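PDB 3U0J: type III effector HopU1, which probably acts as an NAD+-dependent protein-arginine ADP-ribosyltransferase, modifying target proteins of the infected plant cell. Local coordinates for residues Q42-F47 / I148-S153; H76-H81 / E90-I95; M97-D102 / E239-L244; N156-V161 / A228-S233; A196-T201 / F220-K225. One frame throughout, in Å; residues are numbered along the deposited sequence.

Contact 1. Residues Q42-F47 / I148-S153; sequences QDRHDF and IKMLSS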
# COMPACT_ATOMS: atom_id res chain seq x y z
N GLN A 42 -1.95 -13.22 19.07
CA GLN A 42 -2.61 -14.22 18.26
C GLN A 42 -2.56 -13.82 16.78
O GLN A 42 -2.27 -14.65 15.92
CB GLN A 42 -4.05 -14.46 18.73
CG GLN A 42 -4.83 -15.50 17.93
CD GLN A 42 -4.24 -16.89 18.03
OE1 GLN A 42 -3.89 -17.52 17.01
NE2 GLN A 42 -4.12 -17.39 19.27
N ASP A 43 -2.79 -12.53 16.51
CA ASP A 43 -2.72 -12.02 15.16
C ASP A 43 -1.38 -12.33 14.54
O ASP A 43 -1.31 -12.84 13.41
CB ASP A 43 -2.93 -10.51 15.13
CG ASP A 43 -4.35 -10.12 15.40
OD1 ASP A 43 -5.23 -10.99 15.21
OD2 ASP A 43 -4.60 -8.97 15.82
N ARG A 44 -0.31 -12.01 15.28
CA ARG A 44 1.05 -12.19 14.80
C ARG A 44 1.38 -13.66 14.53
O ARG A 44 2.17 -13.97 13.66
CB ARG A 44 2.06 -11.57 15.75
CG ARG A 44 1.97 -10.04 15.81
CD ARG A 44 3.14 -9.38 16.56
NE ARG A 44 3.06 -9.62 18.01
CZ ARG A 44 2.25 -8.95 18.84
NH1 ARG A 44 1.44 -7.99 18.37
NH2 ARG A 44 2.24 -9.25 20.13
N HIS A 45 0.73 -14.58 15.26
CA HIS A 45 0.89 -15.99 14.94
C HIS A 45 0.13 -16.35 13.64
O HIS A 45 0.63 -17.09 12.78
CB HIS A 45 0.38 -16.85 16.09
CG HIS A 45 1.42 -17.20 17.10
ND1 HIS A 45 1.48 -16.62 18.35
CD2 HIS A 45 2.43 -18.10 17.06
CE1 HIS A 45 2.49 -17.13 19.02
NE2 HIS A 45 3.08 -18.03 18.26
N ASP A 46 -1.09 -15.84 13.55
CA ASP A 46 -1.92 -16.03 12.38
C ASP A 46 -1.08 -15.64 11.17
O ASP A 46 -0.89 -16.44 10.24
CB ASP A 46 -3.14 -15.12 12.47
CG ASP A 46 -4.16 -15.62 13.45
OD1 ASP A 46 -4.02 -16.77 13.92
OD2 ASP A 46 -5.13 -14.86 13.74
N PHE A 47 -0.55 -14.41 11.20
CA PHE A 47 0.22 -13.90 10.08
C PHE A 47 1.39 -14.79 9.66
O PHE A 47 1.58 -15.05 8.48
CB PHE A 47 0.75 -12.51 10.37
CG PHE A 47 1.57 -11.96 9.24
CD1 PHE A 47 0.96 -11.36 8.15
CD2 PHE A 47 2.96 -12.08 9.25
CE1 PHE A 47 1.71 -10.87 7.09
CE2 PHE A 47 3.73 -11.58 8.20
CZ PHE A 47 3.11 -10.98 7.12
N ILE A 148 -4.26 -8.47 6.01
CA ILE A 148 -4.86 -7.15 5.98
C ILE A 148 -4.66 -6.52 7.35
O ILE A 148 -4.29 -5.35 7.45
CB ILE A 148 -6.35 -7.21 5.63
CG1 ILE A 148 -6.52 -7.61 4.16
CG2 ILE A 148 -6.98 -5.88 5.88
CD1 ILE A 148 -7.92 -7.96 3.74
N LYS A 149 -4.88 -7.33 8.38
CA LYS A 149 -4.80 -6.84 9.74
C LYS A 149 -3.37 -6.49 10.07
O LYS A 149 -3.10 -5.45 10.65
CB LYS A 149 -5.40 -7.83 10.75
CG LYS A 149 -6.85 -8.21 10.47
CD LYS A 149 -7.54 -8.80 11.70
CE LYS A 149 -6.79 -10.01 12.27
NZ LYS A 149 -7.36 -10.48 13.58
N MET A 150 -2.43 -7.35 9.69
CA MET A 150 -1.04 -7.11 10.04
C MET A 150 -0.57 -5.82 9.39
O MET A 150 0.08 -5.00 10.05
CB MET A 150 -0.14 -8.29 9.67
CG MET A 150 1.09 -8.45 10.59
SD MET A 150 0.80 -8.34 12.38
CE MET A 150 2.43 -7.89 12.80
N LEU A 151 -0.91 -5.61 8.12
CA LEU A 151 -0.48 -4.40 7.41
C LEU A 151 -1.09 -3.16 8.05
O LEU A 151 -0.41 -2.15 8.27
CB LEU A 151 -0.86 -4.45 5.93
CG LEU A 151 0.17 -3.97 4.90
CD1 LEU A 151 -0.52 -3.33 3.71
CD2 LEU A 151 1.18 -3.02 5.47
N SER A 152 -2.39 -3.23 8.36
CA SER A 152 -3.03 -2.12 9.03
C SER A 152 -2.28 -1.78 10.32
O SER A 152 -1.93 -0.63 10.56
CB SER A 152 -4.49 -2.43 9.33
OG SER A 152 -5.24 -2.54 8.14
N SER A 153 -2.03 -2.79 11.15
CA SER A 153 -1.31 -2.56 12.40
C SER A 153 0.04 -1.91 12.12
O SER A 153 0.43 -0.97 12.81
CB SER A 153 -1.12 -3.86 13.18
OG SER A 153 -0.44 -3.63 14.40
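M150 rests its CB and CG against the F47 ring, with CB 3.6 Å from F47 CD1. The CG carbon lies over one ring face, displaced toward the rim: its line to the ring centroid is 4.1 Å long and 24° off the normal, which fits a CH-pi contact. A bend at chi2 (47°) of M150 then directs the thioether toward the aliphatic root of R44 at CG, although the exact place of the terminal methyl is doubtful. The sulfur sits more obliquely to the F47 ring, with M150 SD 5.5 Å from the centroid.

Polar contact is confined to one salt bridge, in which K149 NZ donates to D43 OD1 at 2.7 Å, approaching from above the carboxylate plane. A second carboxylate, that of D138, also pairs with K149, so the ammonium bridges two acids and is probably fixed in position by both. Further out, R44 is steadied by a cation-pi contact with Y88 and a hydrogen bond to S39, while T40 OG1 bonds D43 N near the start of helix 41-52.

The short helix segments pass at an axis distance of 9.9 Å with 122° between their N-to-C directions. Helix 41-52 is thereby joined to helix 145-162 by steeply crossed helix-helix packing, in which a buried Met-aromatic contact lies beside a salt bridge.

Contact 2. Residues H76-H81 / E90-I95; sequences HFRAEH and EECSAI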
# COMPACT_ATOMS: atom_id res chain seq x y z
N HIS A 76 20.26 -5.23 14.72
CA HIS A 76 20.74 -4.02 14.00
C HIS A 76 19.64 -3.26 13.28
O HIS A 76 19.82 -2.09 12.95
CB HIS A 76 21.83 -4.36 12.96
CG HIS A 76 22.99 -5.13 13.53
ND1 HIS A 76 23.07 -6.51 13.48
CD2 HIS A 76 24.11 -4.71 14.17
CE1 HIS A 76 24.18 -6.91 14.06
NE2 HIS A 76 24.84 -5.84 14.49
N PHE A 77 18.51 -3.91 13.00
CA PHE A 77 17.47 -3.27 12.21
C PHE A 77 16.85 -2.07 12.92
O PHE A 77 16.75 -1.00 12.36
CB PHE A 77 16.39 -4.25 11.79
CG PHE A 77 15.32 -3.61 10.94
CD1 PHE A 77 15.60 -3.24 9.63
CD2 PHE A 77 14.06 -3.35 11.47
CE1 PHE A 77 14.62 -2.63 8.85
CE2 PHE A 77 13.07 -2.74 10.69
CZ PHE A 77 13.36 -2.38 9.38
N ARG A 78 16.44 -2.27 14.16
CA ARG A 78 15.85 -1.19 14.93
C ARG A 78 16.90 -0.17 15.40
O ARG A 78 16.58 0.95 15.82
CB ARG A 78 15.03 -1.76 16.10
CG ARG A 78 13.61 -2.18 15.66
CD ARG A 78 12.95 -3.26 16.54
NE ARG A 78 11.83 -3.86 15.82
CZ ARG A 78 11.99 -4.69 14.80
NH1 ARG A 78 13.21 -5.01 14.41
NH2 ARG A 78 10.94 -5.21 14.16
N ALA A 79 18.17 -0.56 15.33
CA ALA A 79 19.25 0.37 15.64
C ALA A 79 19.51 1.33 14.47
O ALA A 79 19.93 2.47 14.67
CB ALA A 79 20.50 -0.38 16.02
N GLU A 80 19.24 0.87 13.24
CA GLU A 80 19.44 1.69 12.06
C GLU A 80 18.15 2.42 11.74
O GLU A 80 18.16 3.45 11.09
CB GLU A 80 19.89 0.83 10.86
CG GLU A 80 21.35 0.36 11.00
CD GLU A 80 21.68 -0.99 10.33
OE1 GLU A 80 22.48 -1.73 10.94
OE2 GLU A 80 21.16 -1.29 9.23
N HIS A 81 17.04 1.88 12.21
CA HIS A 81 15.74 2.45 11.90
C HIS A 81 14.90 2.54 13.15
O HIS A 81 13.94 1.80 13.29
CB HIS A 81 15.02 1.59 10.87
CG HIS A 81 15.75 1.47 9.57
ND1 HIS A 81 16.54 0.38 9.27
CD2 HIS A 81 15.83 2.30 8.51
CE1 HIS A 81 17.07 0.55 8.07
NE2 HIS A 81 16.66 1.71 7.59
N GLU A 90 6.69 -9.29 12.33
CA GLU A 90 5.55 -9.70 11.53
C GLU A 90 5.00 -8.50 10.75
O GLU A 90 4.53 -8.64 9.63
CB GLU A 90 4.47 -10.38 12.40
CG GLU A 90 4.91 -11.71 13.03
CD GLU A 90 5.71 -11.58 14.35
OE1 GLU A 90 6.17 -10.47 14.71
OE2 GLU A 90 5.89 -12.61 15.04
N GLU A 91 5.09 -7.31 11.34
CA GLU A 91 4.58 -6.12 10.68
C GLU A 91 5.52 -5.65 9.59
O GLU A 91 5.10 -5.33 8.47
CB GLU A 91 4.30 -5.01 11.70
CG GLU A 91 2.99 -5.21 12.42
CD GLU A 91 2.98 -4.71 13.85
OE1 GLU A 91 4.06 -4.35 14.37
OE2 GLU A 91 1.89 -4.66 14.45
N CYS A 92 6.81 -5.63 9.89
CA CYS A 92 7.77 -5.31 8.84
C CYS A 92 7.56 -6.23 7.65
O CYS A 92 7.49 -5.77 6.52
CB CYS A 92 9.20 -5.44 9.36
SG CYS A 92 9.56 -4.20 10.59
N SER A 93 7.43 -7.53 7.93
CA SER A 93 7.25 -8.55 6.90
C SER A 93 5.99 -8.31 6.06
O SER A 93 6.00 -8.50 4.84
CB SER A 93 7.21 -9.95 7.52
OG SER A 93 8.39 -10.21 8.26
N ALA A 94 4.91 -7.90 6.72
CA ALA A 94 3.68 -7.63 6.01
C ALA A 94 3.92 -6.45 5.06
O ALA A 94 3.51 -6.49 3.90
CB ALA A 94 2.58 -7.35 6.97
N ILE A 95 4.60 -5.41 5.52
CA ILE A 95 4.87 -4.30 4.61
C ILE A 95 5.74 -4.78 3.45
O ILE A 95 5.42 -4.56 2.28
CB ILE A 95 5.61 -3.17 5.29
CG1 ILE A 95 4.71 -2.45 6.29
CG2 ILE A 95 6.13 -2.20 4.25
CD1 ILE A 95 5.50 -1.53 7.18
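F77 holds CG trans to its amide nitrogen (chi1 -179°), which sends the ring toward helix 89-99, and C92 answers with SG swung beside its own backbone N (chi1 -66°). These two settings produce a cysteine sulfur-aromatic contact between helix 75-80 and helix 89-99. C92 SG is 3.8 Å from F77 CE2 and 5.0 Å from the centroid of the F77 ring, 61° from the normal, an oblique approach. The backbones stay well apart, as the nearest pair of CA atoms, F77 CA and C92 CA, is separated by 10.5 Å, so side chains alone span the gap.

The ring has aromatic company: F72 meets it edge-to-face and Y84 at an inclined angle, and both also touch C92. The thiol therefore fits into a small aromatic cluster built mainly from the residues that lead into and out of helix 75-80.

R78 reaches the same sulfur with a chain extended from CG to NE. Its guanidinium is secured by carbonyls outside the contact, with NH1 donating to F72 O and NH2 to V87 O. Those bonds tie together the loops flanking the helix and place R78 NH2 4.0 Å from C92 SG.

Contact 3. Residues M97-D102 / E239-L244; sequences MHTAQD and EEEIML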
# COMPACT_ATOMS: atom_id res chain seq x y z
N MET A 97 6.23 -7.79 2.18
CA MET A 97 5.54 -8.71 1.29
C MET A 97 4.51 -7.99 0.44
O MET A 97 4.28 -8.37 -0.71
CB MET A 97 4.88 -9.85 2.06
CG MET A 97 5.86 -10.85 2.61
SD MET A 97 5.08 -12.11 3.62
CE MET A 97 6.08 -13.47 3.08
N HIS A 98 3.92 -6.94 0.98
CA HIS A 98 2.95 -6.16 0.21
C HIS A 98 3.60 -5.28 -0.89
O HIS A 98 2.95 -4.98 -1.90
CB HIS A 98 2.11 -5.30 1.14
CG HIS A 98 0.82 -4.84 0.54
ND1 HIS A 98 -0.32 -5.61 0.54
CD2 HIS A 98 0.48 -3.67 -0.05
CE1 HIS A 98 -1.31 -4.94 -0.04
NE2 HIS A 98 -0.85 -3.76 -0.40
N THR A 99 4.85 -4.87 -0.69
CA THR A 99 5.53 -4.00 -1.64
C THR A 99 6.28 -4.80 -2.70
O THR A 99 6.91 -4.23 -3.60
CB THR A 99 6.54 -3.07 -0.95
OG1 THR A 99 7.59 -3.84 -0.34
CG2 THR A 99 5.87 -2.20 0.08
N ALA A 100 6.24 -6.12 -2.56
CA ALA A 100 7.01 -7.00 -3.41
C ALA A 100 6.18 -7.56 -4.54
O ALA A 100 4.96 -7.47 -4.54
CB ALA A 100 7.62 -8.14 -2.60
N GLN A 101 6.85 -8.20 -5.48
CA GLN A 101 6.19 -8.72 -6.66
C GLN A 101 6.36 -10.23 -6.67
O GLN A 101 5.98 -10.86 -7.65
CB GLN A 101 6.86 -8.13 -7.90
CG GLN A 101 5.92 -7.50 -8.91
CD GLN A 101 5.29 -6.19 -8.43
OE1 GLN A 101 5.90 -5.39 -7.71
NE2 GLN A 101 4.04 -5.95 -8.87
N ASP A 102 6.92 -10.80 -5.60
CA ASP A 102 7.36 -12.20 -5.59
C ASP A 102 6.48 -13.18 -4.88
O ASP A 102 6.81 -14.36 -4.87
CB ASP A 102 8.69 -12.35 -4.88
CG ASP A 102 9.67 -11.29 -5.24
OD1 ASP A 102 9.66 -10.88 -6.43
OD2 ASP A 102 10.44 -10.89 -4.34
N GLU A 239 12.36 3.59 -3.68
CA GLU A 239 11.09 4.07 -4.22
C GLU A 239 10.50 5.14 -3.29
O GLU A 239 9.58 5.85 -3.67
CB GLU A 239 10.11 2.92 -4.47
CG GLU A 239 10.38 2.11 -5.75
CD GLU A 239 9.71 0.71 -5.76
OE1 GLU A 239 8.99 0.36 -4.79
OE2 GLU A 239 9.91 -0.05 -6.75
N GLU A 240 11.04 5.25 -2.07
CA GLU A 240 10.66 6.29 -1.11
C GLU A 240 9.16 6.43 -0.89
O GLU A 240 8.64 7.55 -0.88
CB GLU A 240 11.23 7.65 -1.50
CG GLU A 240 12.73 7.82 -1.28
CD GLU A 240 13.17 9.29 -1.27
OE1 GLU A 240 12.31 10.19 -1.09
OE2 GLU A 240 14.40 9.55 -1.41
N GLU A 241 8.47 5.31 -0.70
CA GLU A 241 7.02 5.32 -0.63
C GLU A 241 6.37 5.65 0.73
O GLU A 241 6.88 5.35 1.80
CB GLU A 241 6.44 4.04 -1.22
CG GLU A 241 7.13 2.81 -0.78
CD GLU A 241 6.80 1.63 -1.68
OE1 GLU A 241 7.78 0.92 -2.04
OE2 GLU A 241 5.59 1.41 -2.01
N ILE A 242 5.21 6.29 0.63
CA ILE A 242 4.33 6.55 1.74
C ILE A 242 3.05 5.75 1.44
O ILE A 242 2.56 5.81 0.31
CB ILE A 242 3.98 8.03 1.78
CG1 ILE A 242 5.25 8.87 1.88
CG2 ILE A 242 3.05 8.32 2.91
CD1 ILE A 242 6.11 8.52 3.05
N MET A 243 2.55 4.99 2.42
CA MET A 243 1.37 4.13 2.22
C MET A 243 0.23 4.63 3.11
O MET A 243 0.48 5.11 4.22
CB MET A 243 1.72 2.66 2.55
CG MET A 243 0.61 1.60 2.29
SD MET A 243 1.10 -0.15 2.51
CE MET A 243 2.06 -0.44 1.04
N LEU A 244 -1.01 4.57 2.62
CA LEU A 244 -2.16 5.02 3.42
C LEU A 244 -2.96 3.85 3.94
O LEU A 244 -3.01 2.81 3.30
CB LEU A 244 -3.10 5.90 2.59
CG LEU A 244 -2.66 7.32 2.24
CD1 LEU A 244 -1.77 7.84 3.31
CD2 LEU A 244 -1.91 7.31 0.95
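The H98 imidazole takes M243 CE obliquely, H98 CD2 being 3.8 Å from that methyl. M243 SD lies 5.2 Å from the centroid of the H98 ring and 49° off its normal. H147 meets the imidazole with nearly parallel planes and accepts or donates a hydrogen bond between H98 ND1 and its own NE2, whereas F197 and H98 pack edge-to-face. These neighbours hold the ring's rotation.

The second flat group is the E241 carboxylate, whose OE2 is 4.2 Å from T99 CG2. Its polar partners are serines outside the two segments: S234 OG bonds OE1, and S199 OG bonds OE2 weakly. T99 likewise spends its hydroxyl on Y96 O and Q235 N, leaving the methyl to face the strand.

M243 swings CG away from its own N (chi1 -176°) and bends at chi3 (-75°). This brings M243 CE against the histidine and also within 4.3 Å of T99 CG2.

The end of helix 89-99 thus packs on strand 241-243 of a small antiparallel sheet. The sequence E239-E240-E241 fits the E-x-E signature of arginine-specific ADP-ribosyltransferases, so the contact probably includes part of that conserved loop and strand.

Contact 4. Residues N156-V161 / A228-S233; sequences NRLMDV and ADISGS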
# COMPACT_ATOMS: atom_id res chain seq x y z
N ASN A 156 -0.27 1.62 11.45
CA ASN A 156 -0.69 2.34 12.65
C ASN A 156 0.49 2.59 13.60
O ASN A 156 0.71 3.73 14.03
CB ASN A 156 -1.87 1.66 13.35
CG ASN A 156 -3.23 2.02 12.73
OD1 ASN A 156 -3.38 3.08 12.13
ND2 ASN A 156 -4.23 1.15 12.89
N ARG A 157 1.24 1.52 13.93
CA ARG A 157 2.47 1.61 14.73
C ARG A 157 3.39 2.70 14.18
O ARG A 157 3.93 3.50 14.92
CB ARG A 157 3.24 0.29 14.65
CG ARG A 157 3.23 -0.64 15.86
CD ARG A 157 1.88 -1.15 16.07
NE ARG A 157 1.73 -2.54 16.52
CZ ARG A 157 1.46 -2.89 17.78
NH1 ARG A 157 1.43 -1.98 18.75
NH2 ARG A 157 1.24 -4.16 18.08
N LEU A 158 3.59 2.72 12.86
CA LEU A 158 4.51 3.69 12.26
C LEU A 158 3.96 5.11 12.24
O LEU A 158 4.68 6.06 12.53
CB LEU A 158 4.89 3.29 10.83
CG LEU A 158 5.85 2.13 10.58
CD1 LEU A 158 5.76 1.67 9.11
CD2 LEU A 158 7.29 2.46 10.97
N MET A 159 2.70 5.28 11.85
CA MET A 159 2.12 6.61 11.89
C MET A 159 2.15 7.13 13.34
O MET A 159 2.27 8.32 13.58
CB MET A 159 0.73 6.64 11.26
CG MET A 159 0.73 6.67 9.73
SD MET A 159 -0.89 6.82 8.96
CE MET A 159 -1.63 5.38 9.68
N ASP A 160 2.08 6.24 14.32
CA ASP A 160 2.07 6.69 15.72
C ASP A 160 3.34 7.39 16.11
O ASP A 160 3.32 8.33 16.91
CB ASP A 160 1.82 5.55 16.69
CG ASP A 160 0.36 5.19 16.78
OD1 ASP A 160 -0.46 5.98 16.27
OD2 ASP A 160 0.04 4.12 17.36
N VAL A 161 4.46 6.94 15.55
CA VAL A 161 5.75 7.48 15.96
C VAL A 161 6.29 8.50 14.96
O VAL A 161 7.06 9.38 15.33
CB VAL A 161 6.78 6.35 16.23
CG1 VAL A 161 6.71 5.28 15.17
CG2 VAL A 161 8.19 6.90 16.29
N ALA A 228 1.97 6.74 6.12
CA ALA A 228 3.01 5.90 6.69
C ALA A 228 4.24 5.81 5.80
O ALA A 228 4.17 5.42 4.64
CB ALA A 228 2.47 4.52 7.01
N ASP A 229 5.38 6.19 6.35
CA ASP A 229 6.62 6.06 5.63
C ASP A 229 7.16 4.67 5.93
O ASP A 229 7.66 4.41 7.02
CB ASP A 229 7.61 7.12 6.06
CG ASP A 229 8.95 6.96 5.40
OD1 ASP A 229 9.07 6.03 4.57
OD2 ASP A 229 9.88 7.75 5.70
N ILE A 230 7.02 3.78 4.95
CA ILE A 230 7.38 2.39 5.06
C ILE A 230 8.68 2.08 4.31
O ILE A 230 9.05 0.92 4.10
CB ILE A 230 6.29 1.53 4.43
CG1 ILE A 230 6.15 1.90 2.94
CG2 ILE A 230 4.97 1.69 5.20
CD1 ILE A 230 5.41 0.90 2.14
N SER A 231 9.37 3.12 3.87
CA SER A 231 10.59 2.91 3.10
C SER A 231 11.57 1.99 3.82
O SER A 231 12.34 1.29 3.18
CB SER A 231 11.25 4.24 2.76
OG SER A 231 11.54 4.95 3.95
N GLY A 232 11.53 1.96 5.15
CA GLY A 232 12.42 1.09 5.90
C GLY A 232 12.15 -0.40 5.73
O GLY A 232 13.07 -1.20 5.74
N SER A 233 10.88 -0.75 5.56
CA SER A 233 10.44 -2.12 5.41
C SER A 233 10.21 -2.53 3.98
O SER A 233 10.02 -3.70 3.69
CB SER A 233 9.12 -2.29 6.12
OG SER A 233 9.32 -2.39 7.51
O HOH W 1 5.66 6.80 9.35
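M159 runs along A228, joining helix 145-162 to strand 227-229, which is an outer strand of a small antiparallel sheet and runs into an Asx turn. From CB, chi1 (-79°) sets CG beside the residue's own N and anti to the carbonyl carbon, where M159 CG lies 3.8 Å from A228 N and 3.9 Å from A228 CB. The next atom keeps to the same amide, with M159 SD 4.0 Å from A228 N. At SD the chain bends (chi3 -58°), so CE turns off this line. The contact is close because the helix comes near the strand: M159 CA and A228 CA are 5.3 Å apart.

One residue earlier, L158 CD1 reaches the end of the strand, packing 4.0 Å from I230 CG2 and alongside D229 O. The L158 and I230 side chains meet at about a right angle, and I95 of helix 89-99 touches both.

The Asx turn fixes the chain beyond: D229 OD1 accepts S231 N at 3.0 Å (161° at the hydrogen) and also S231 OG at 2.8 Å. D229 OD2 forms a salt bridge with R202, so both carboxylate oxygens are engaged. A water links helix and strand, accepting from D229 N at 3.1 Å and donating weakly to L158 O.

Contact 5. Residues A196-T201 / F220-K225; sequences AFMSTT and FQISLK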
# COMPACT_ATOMS: atom_id res chain seq x y z
N ALA A 196 -8.57 0.27 -0.90
CA ALA A 196 -7.37 -0.51 -0.63
C ALA A 196 -6.28 0.36 -0.01
O ALA A 196 -6.53 1.51 0.33
CB ALA A 196 -6.88 -1.17 -1.90
N PHE A 197 -5.08 -0.19 0.15
CA PHE A 197 -3.94 0.53 0.71
C PHE A 197 -3.29 1.38 -0.37
O PHE A 197 -2.60 0.83 -1.22
CB PHE A 197 -2.89 -0.48 1.20
CG PHE A 197 -3.36 -1.33 2.33
CD1 PHE A 197 -3.28 -0.88 3.63
CD2 PHE A 197 -3.90 -2.57 2.09
CE1 PHE A 197 -3.73 -1.65 4.68
CE2 PHE A 197 -4.37 -3.34 3.13
CZ PHE A 197 -4.27 -2.89 4.43
N MET A 198 -3.49 2.70 -0.35
CA MET A 198 -2.88 3.53 -1.38
C MET A 198 -1.37 3.64 -1.24
O MET A 198 -0.83 3.79 -0.13
CB MET A 198 -3.47 4.93 -1.45
CG MET A 198 -3.25 5.55 -2.84
SD MET A 198 -3.70 7.28 -2.96
CE MET A 198 -5.47 7.17 -2.97
N SER A 199 -0.69 3.55 -2.37
CA SER A 199 0.75 3.58 -2.38
C SER A 199 1.17 4.80 -3.16
O SER A 199 0.67 5.06 -4.25
CB SER A 199 1.29 2.32 -3.06
OG SER A 199 2.69 2.42 -3.23
N THR A 200 2.09 5.56 -2.60
CA THR A 200 2.46 6.84 -3.20
C THR A 200 3.96 7.04 -3.07
O THR A 200 4.62 6.31 -2.33
CB THR A 200 1.72 8.01 -2.49
OG1 THR A 200 2.28 8.22 -1.18
CG2 THR A 200 0.21 7.71 -2.37
N THR A 201 4.51 8.02 -3.78
CA THR A 201 5.94 8.25 -3.67
C THR A 201 6.26 9.71 -3.43
O THR A 201 5.59 10.58 -3.96
CB THR A 201 6.69 7.75 -4.92
OG1 THR A 201 8.09 8.00 -4.75
CG2 THR A 201 6.23 8.50 -6.11
N PHE A 220 -1.34 12.05 -9.94
CA PHE A 220 -2.00 12.52 -8.74
C PHE A 220 -1.01 13.25 -7.88
O PHE A 220 0.03 12.70 -7.50
CB PHE A 220 -2.59 11.35 -7.96
CG PHE A 220 -3.78 10.74 -8.59
CD1 PHE A 220 -5.04 11.22 -8.33
CD2 PHE A 220 -3.66 9.67 -9.46
CE1 PHE A 220 -6.17 10.64 -8.91
CE2 PHE A 220 -4.79 9.09 -10.04
CZ PHE A 220 -6.04 9.58 -9.76
N GLN A 221 -1.31 14.50 -7.56
CA GLN A 221 -0.47 15.23 -6.64
C GLN A 221 -1.24 15.35 -5.36
O GLN A 221 -2.22 16.09 -5.28
CB GLN A 221 -0.15 16.61 -7.18
CG GLN A 221 0.65 17.43 -6.21
CD GLN A 221 0.91 18.80 -6.77
OE1 GLN A 221 1.48 18.95 -7.85
NE2 GLN A 221 0.49 19.83 -6.03
N ILE A 222 -0.80 14.60 -4.36
CA ILE A 222 -1.55 14.42 -3.13
C ILE A 222 -0.82 15.09 -1.97
O ILE A 222 0.38 14.91 -1.79
CB ILE A 222 -1.67 12.94 -2.82
CG1 ILE A 222 -2.08 12.19 -4.08
CG2 ILE A 222 -2.61 12.70 -1.68
CD1 ILE A 222 -2.17 10.70 -3.90
N SER A 223 -1.55 15.89 -1.21
CA SER A 223 -0.98 16.40 0.02
C SER A 223 -1.67 15.68 1.19
O SER A 223 -2.90 15.64 1.29
CB SER A 223 -1.12 17.91 0.12
OG SER A 223 -2.47 18.28 0.33
N LEU A 224 -0.85 15.10 2.05
CA LEU A 224 -1.33 14.23 3.10
C LEU A 224 -1.23 14.93 4.43
O LEU A 224 -0.24 15.61 4.72
CB LEU A 224 -0.47 12.97 3.14
CG LEU A 224 -0.45 12.13 1.86
CD1 LEU A 224 0.72 11.18 1.87
CD2 LEU A 224 -1.77 11.37 1.71
N LYS A 225 -2.26 14.76 5.24
CA LYS A 225 -2.17 15.16 6.62
C LYS A 225 -1.49 14.03 7.40
O LYS A 225 -0.75 14.28 8.36
CB LYS A 225 -3.55 15.45 7.18
CG LYS A 225 -4.30 16.53 6.44
CD LYS A 225 -5.65 16.82 7.08
CE LYS A 225 -6.36 17.96 6.38
NZ LYS A 225 -7.61 18.34 7.10
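M198, T200 and I222 meet by apolar packing, and the closest contacts converge on one methyl. I222 CD1 is 3.9 Å from M198 SD and 4.1 Å from T200 CG2, so it touches a thioether and a threonine methyl together. I222 extends its chain (chi2 178°), pushing CD1 out from its strand, while M198 bends at chi3 (-74°) after a straight run through chi2. Both segments point these side chains at each other across a gap in which T200 CA and I222 CA, the nearest such pair, are 8.6 Å apart.

No hydrogen bond crosses between the segments. The polar groups serve the sheet instead: T200 OG1 bonds I242 O, which leaves CG2 for the apolar side. The run S199-T200-T201 resembles the serine-threonine motif of R-S-E class ADP-ribosyltransferases, consistent with a strand that lies near the NAD+ site in relatives.

Strand 199-201 pairs with strand 241-243 in a small antiparallel sheet, and strand 218-224 belongs to the larger mixed sheet. Side chains of the two sheets thus pack together, with F250 of strand 248-257 touching M198 and I222, and V168 of strand 167-172 touching T200.

Overall arrangement
Contacts 1 and 2 lie in the helical part of the chain, and contacts 3 to 5 bring in the sheets. Helix 145-162 serves contacts 1 and 4, and helix 89-99 serves contacts 2 and 3. Contacts 3, 4 and 5 all reach the antiparallel sheet 199-201/241-243/227-229. Centres of contacts 2 and 4 are 10 Å apart, bridged by the E91-R157 salt bridge, whereas contacts 1 and 5 lie 23 Å apart on opposite sides of the chain's centre. Along the chain contact 1 spans contact 2 and interleaves with contact 3, which encloses contacts 4 and 5. The N-terminal helices are thereby tied to the transferase sheets.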